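Side-chain contacts in fatty acid binding protein homolog (Echinococcus granulosus, PDB 1O8V), which binds long-chain fatty acids such as palmitate inside a beta-barrel and has been implicated in the uptake, storage and transport of lipids by the parasite: residues L24-F28 / V29-M33; E74-P77 / D78-V82. All coordinates share one frame; numbering follows the deposited sequence.

Contact 1 of 2, residues L24-F28 / V29-M33; sequences LGVDF and VTRKM
D27 takes hold of T30 at the start of helix 28-36, an Asp N-cap in the turn that links the two helices of the fatty-acid-binding-protein lid. Two bonds reach the same carboxylate oxygen. The backbone N of T30 donates to D27 OD1 at 3.0 Å, nearly in line with the C-O bond, and T30 OG1 donates to D27 OD1 at 2.8 Å from the syn side, 29° out of the carboxylate plane. The D27 torsion (chi1 68°) tucks CG between the backbone N and the carbonyl carbon and so folds the acid back over the first helical turn; its negative charge there probably suits the positive end of the helix dipole. In T30, OG1 lies beside the residue's own N, both donors facing one acceptor.

Backbone bonds start the helix: R31 N donates to D27 O, and K32 N to F28 O.

A second polar link ties the guanidinium to the loop. R31 bends at chi3 (-44°) and brings NH1 to V26 O, 2.9 Å away, the oxygen lying in the guanidinium plane and the donor in the carbonyl plane. M21 and E22 of helix 17-24 also touch this side chain, which thereby bridges the end of one helix and the start of the next.

Among apolar contacts, V26 CG1 meets T30 CG2 at 3.6 Å, the two side chains crossing at about a right angle, and V26 CG1 also lies 3.7 Å from R31 CG. Separately, the F28 ring and the R31 guanidinium approach in van der Waals contact with their planes perpendicular, F28 CD2 being 3.9 Å from R31 NH2, while F28 CA sits over one guanidinium face near its rim.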
loop_
_atom_site.group_PDB
_atom_site.type_symbol
_atom_site.label_atom_id
_atom_site.label_comp_id
_atom_site.label_asym_id
_atom_site.label_seq_id
_atom_site.Cartn_x
_atom_site.Cartn_y
_atom_site.Cartn_z
ATOM N N LEU A 24 11.594 -7.723 5.023
ATOM C CA LEU A 24 11.838 -7.397 3.606
ATOM C C LEU A 24 13.266 -6.919 3.331
ATOM O O LEU A 24 13.641 -6.724 2.166
ATOM C CB LEU A 24 10.855 -6.337 3.141
ATOM C CG LEU A 24 9.409 -6.794 2.996
ATOM C CD1 LEU A 24 8.478 -5.612 2.746
ATOM C CD2 LEU A 24 9.311 -7.847 1.910
ATOM N N GLY A 25 14.059 -6.718 4.373
ATOM C CA GLY A 25 15.440 -6.306 4.174
ATOM C C GLY A 25 15.658 -4.810 4.038
ATOM O O GLY A 25 16.745 -4.375 3.585
ATOM N N VAL A 26 14.669 -4.025 4.450
ATOM C CA VAL A 26 14.784 -2.583 4.410
ATOM C C VAL A 26 15.904 -2.165 5.371
ATOM O O VAL A 26 15.995 -2.671 6.497
ATOM C CB VAL A 26 13.465 -1.907 4.797
ATOM C CG1 VAL A 26 13.600 -0.405 4.704
ATOM C CG2 VAL A 26 12.319 -2.397 3.868
ATOM N N ASP A 27 16.758 -1.241 4.942
ATOM C CA ASP A 27 17.910 -0.872 5.760
ATOM C C ASP A 27 17.541 0.016 6.942
ATOM O O ASP A 27 16.436 0.580 6.999
ATOM C CB ASP A 27 19.061 -0.294 4.904
ATOM C CG ASP A 27 18.759 1.029 4.280
ATOM O OD1 ASP A 27 17.904 1.786 4.756
ATOM O OD2 ASP A 27 19.412 1.418 3.275
ATOM N N PHE A 28 18.455 0.098 7.904
ATOM C CA PHE A 28 18.211 0.761 9.162
ATOM C C PHE A 28 17.693 2.174 9.007
ATOM O O PHE A 28 16.734 2.554 9.672
ATOM C CB PHE A 28 19.509 0.761 9.974
ATOM C CG PHE A 28 19.392 1.378 11.321
ATOM C CD1 PHE A 28 19.588 2.747 11.487
ATOM C CD2 PHE A 28 19.091 0.596 12.440
ATOM C CE1 PHE A 28 19.497 3.338 12.739
ATOM C CE2 PHE A 28 19.007 1.181 13.696
ATOM C CZ PHE A 28 19.210 2.552 13.845
ATOM N N VAL A 29 18.352 2.965 8.175
ATOM C CA VAL A 29 17.979 4.373 8.055
ATOM C C VAL A 29 16.591 4.528 7.480
ATOM O O VAL A 29 15.800 5.353 7.970
ATOM C CB VAL A 29 19.003 5.114 7.200
ATOM C CG1 VAL A 29 18.549 6.559 6.912
ATOM C CG2 VAL A 29 20.294 5.154 7.939
ATOM N N THR A 30 16.285 3.701 6.488
ATOM C CA THR A 30 14.979 3.739 5.822
ATOM C C THR A 30 13.891 3.286 6.771
ATOM O O THR A 30 12.800 3.856 6.764
ATOM C CB THR A 30 14.990 2.906 4.542
ATOM O OG1 THR A 30 15.981 3.427 3.640
ATOM C CG2 THR A 30 13.689 3.030 3.789
ATOM N N ARG A 31 14.188 2.275 7.591
ATOM C CA ARG A 31 13.220 1.781 8.547
ATOM C C ARG A 31 12.882 2.840 9.587
ATOM O O ARG A 31 11.718 2.948 9.989
ATOM C CB ARG A 31 13.701 0.510 9.252
ATOM C CG ARG A 31 13.884 -0.681 8.339
ATOM C CD ARG A 31 13.874 -2.033 9.049
ATOM N NE ARG A 31 14.670 -2.018 10.279
ATOM C CZ ARG A 31 15.987 -2.251 10.361
ATOM N NH1 ARG A 31 16.706 -2.537 9.291
ATOM N NH2 ARG A 31 16.580 -2.200 11.542
ATOM N N LYS A 32 13.886 3.584 10.034
ATOM C CA LYS A 32 13.680 4.713 10.944
ATOM C C LYS A 32 12.678 5.691 10.351
ATOM O O LYS A 32 11.748 6.122 11.035
ATOM C CB LYS A 32 15.015 5.421 11.211
ATOM C CG LYS A 32 14.986 6.482 12.273
ATOM C CD LYS A 32 16.359 7.124 12.421
ATOM C CE LYS A 32 16.275 8.455 13.145
ATOM N NZ LYS A 32 17.619 9.068 13.358
ATOM N N MET A 33 12.867 6.036 9.086
ATOM C CA MET A 33 11.932 6.911 8.378
ATOM C C MET A 33 10.560 6.259 8.261
ATOM O O MET A 33 9.544 6.880 8.557
ATOM C CB MET A 33 12.458 7.221 6.984
ATOM C CG MET A 33 11.518 8.081 6.146
ATOM S SD MET A 33 11.530 9.850 6.509
ATOM C CE MET A 33 12.979 10.049 7.620
#

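Contact 2 of 2, residues E74-P77 / D78-V82; sequences EVTP and DSREV. With PLM (palmitic acid), chain B.
T76 and D78 each turn their first torsion (chi1 62° in both) so that the leading atom, OG1 or CG, stands between the backbone N and the carbonyl carbon; this brings hydroxyl and carboxylate together across the turn. T76 OG1 donates to D78 OD1 at 2.7 Å, from above the carboxylate plane, and accepts from R80 N at 3.1 Å. The hydroxyl is thus both donor and acceptor, held between D78 and R80.

R80 bends at chi3 (-68°) and approaches the same acid side-on with two nitrogens. Its NE reaches D78 OD2 at 2.7 Å in the guanidinium plane, on the syn lone pair, as a salt bridge; NH2 bonds to D78 OD1 with more tilt. Gripped at both oxygens by R80, with OD1 also accepting from T76, the carboxylate is probably restrained in its rotation. T76 OG1 lies over one guanidinium face, offset toward its rim, and D99 pairs with NH1.

All this closes a beta hairpin of the barrel, strands 72-75 and 81-89, around a type I turn from T76 to S79. S79 N donates to T76 O across the turn, and T76 N to R80 O. Farther along, E74 and V82 form an antiparallel hydrogen-bonded pair through two nearly straight backbone bonds. Their side chains run side by side, E74 CB 3.7 Å from V82 CG2, and the E74 carboxylate reaches S84, H95 and Q97 through OE1. T76 CG2 meets V82 CG1 at 3.8 Å, at about a right angle.

Palmitic acid runs past the tip of the hairpin. P77 CB lies 3.6 Å from palmitic acid CE, D78 OD1 3.3 Å from palmitic acid CA, and R80 NH2 meets palmitic acid C8 at the guanidinium edge, 3.6 Å away.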
loop_
_atom_site.group_PDB
_atom_site.type_symbol
_atom_site.label_atom_id
_atom_site.label_comp_id
_atom_site.label_asym_id
_atom_site.label_seq_id
_atom_site.Cartn_x
_atom_site.Cartn_y
_atom_site.Cartn_z
ATOM N N GLU A 74 6.355 -2.318 -10.469
ATOM C CA GLU A 74 6.245 -1.306 -9.451
ATOM C C GLU A 74 7.599 -1.129 -8.778
ATOM O O GLU A 74 8.395 -2.058 -8.708
ATOM C CB GLU A 74 5.149 -1.707 -8.436
ATOM C CG GLU A 74 5.053 -0.773 -7.248
ATOM C CD GLU A 74 3.959 -1.136 -6.247
ATOM O OE1 GLU A 74 3.344 -2.235 -6.354
ATOM O OE2 GLU A 74 3.734 -0.277 -5.356
ATOM N N VAL A 75 7.894 0.089 -8.327
ATOM C CA VAL A 75 9.006 0.320 -7.442
ATOM C C VAL A 75 8.418 0.694 -6.064
ATOM O O VAL A 75 7.600 1.603 -5.948
ATOM C CB VAL A 75 9.933 1.412 -7.958
ATOM C CG1 VAL A 75 11.057 1.607 -7.020
ATOM C CG2 VAL A 75 10.434 1.028 -9.367
ATOM N N THR A 76 8.782 -0.064 -5.035
ATOM C CA THR A 76 8.320 0.213 -3.679
ATOM C C THR A 76 9.019 1.449 -3.097
ATOM O O THR A 76 10.026 1.894 -3.641
ATOM C CB THR A 76 8.594 -1.014 -2.774
ATOM O OG1 THR A 76 10.009 -1.267 -2.700
ATOM C CG2 THR A 76 7.963 -2.257 -3.369
ATOM N N PRO A 77 8.493 1.997 -2.006
ATOM C CA PRO A 77 9.093 3.189 -1.406
ATOM C C PRO A 77 10.541 2.991 -0.981
ATOM O O PRO A 77 11.265 3.965 -0.982
ATOM C CB PRO A 77 8.201 3.457 -0.202
ATOM C CG PRO A 77 6.890 2.906 -0.596
ATOM C CD PRO A 77 7.246 1.626 -1.318
ATOM N N ASP A 78 10.957 1.766 -0.636
ATOM C CA ASP A 78 12.331 1.455 -0.244
ATOM C C ASP A 78 13.204 1.050 -1.443
ATOM O O ASP A 78 14.325 0.597 -1.277
ATOM C CB ASP A 78 12.360 0.349 0.829
ATOM C CG ASP A 78 11.787 -0.927 0.344
ATOM O OD1 ASP A 78 10.631 -0.924 -0.123
ATOM O OD2 ASP A 78 12.425 -1.989 0.390
ATOM N N SER A 79 12.655 1.214 -2.636
ATOM C CA SER A 79 13.347 1.078 -3.931
ATOM C C SER A 79 13.725 -0.393 -4.235
ATOM O O SER A 79 14.888 -0.719 -4.527
ATOM C CB SER A 79 14.577 1.972 -4.008
ATOM O OG SER A 79 15.023 2.025 -5.351
ATOM N N ARG A 80 12.758 -1.298 -4.050
ATOM C CA ARG A 80 12.804 -2.622 -4.627
ATOM C C ARG A 80 11.963 -2.603 -5.885
ATOM O O ARG A 80 10.857 -2.059 -5.893
ATOM C CB ARG A 80 12.243 -3.689 -3.682
ATOM C CG ARG A 80 13.161 -4.088 -2.559
ATOM C CD ARG A 80 12.505 -5.021 -1.514
ATOM N NE ARG A 80 11.485 -4.271 -0.791
ATOM C CZ ARG A 80 10.178 -4.527 -0.800
ATOM N NH1 ARG A 80 9.697 -5.574 -1.429
ATOM N NH2 ARG A 80 9.371 -3.672 -0.205
ATOM N N GLU A 81 12.464 -3.266 -6.918
ATOM C CA GLU A 81 11.713 -3.496 -8.158
ATOM C C GLU A 81 10.859 -4.734 -7.945
ATOM O O GLU A 81 11.368 -5.799 -7.609
ATOM C CB GLU A 81 12.674 -3.735 -9.332
ATOM C CG GLU A 81 13.380 -2.469 -9.801
ATOM C CD GLU A 81 14.175 -2.659 -11.087
ATOM O OE1 GLU A 81 13.745 -3.447 -11.962
ATOM O OE2 GLU A 81 15.229 -1.996 -11.237
ATOM N N VAL A 82 9.553 -4.583 -8.075
ATOM C CA VAL A 82 8.653 -5.703 -7.854
ATOM C C VAL A 82 7.680 -5.908 -8.983
ATOM O O VAL A 82 7.373 -4.979 -9.718
ATOM C CB VAL A 82 7.885 -5.540 -6.523
ATOM C CG1 VAL A 82 8.872 -5.383 -5.388
ATOM C CG2 VAL A 82 6.918 -4.368 -6.569
HETATM C C1 PLM B . -0.078 1.011 2.946
HETATM O O1 PLM B . -0.207 1.694 4.036
HETATM O O2 PLM B . -0.846 1.354 1.932
HETATM C C2 PLM B . 0.930 -0.135 2.909
HETATM C C3 PLM B . 1.926 -0.016 1.766
HETATM C C4 PLM B . 3.003 -1.089 1.944
HETATM C C5 PLM B . 3.961 -1.091 0.759
HETATM C C6 PLM B . 4.987 -2.234 0.809
HETATM C C7 PLM B . 5.971 -2.210 1.981
HETATM C C8 PLM B . 7.210 -1.439 1.599
HETATM C C9 PLM B . 8.190 -1.214 2.738
HETATM C CA PLM B . 8.944 0.085 2.519
HETATM C CB PLM B . 8.881 1.031 3.690
HETATM C CC PLM B . 9.532 2.388 3.432
HETATM C CD PLM B . 8.778 3.498 4.132
HETATM C CE PLM B . 7.846 4.303 3.242
HETATM C CF PLM B . 7.030 5.287 4.076
HETATM C CG PLM B . 6.054 6.134 3.265
#

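How the contacts relate
Contact 1, in the helical lid, and contact 2, at a hairpin tip of the barrel, meet directly although their centres lie 13 Å apart. V26 of the inter-helix turn and L24, at the end of helix 17-24, pack against the D78-R80 ion pair: V26 CG2 lies 3.5 Å from D78 OD2, and L24 CD1 3.6 Å from R80 NH2. T30 CG2 approaches D78 CB more loosely, at 4.2 Å. Both contacts border the bound palmitic acid: the T30 side chain comes within about 4 Å of it, and the hairpin tip borders the same chain. The fatty-acid carboxylate lies deeper in the barrel, hydrogen-bonded to R108, R128 and Y130.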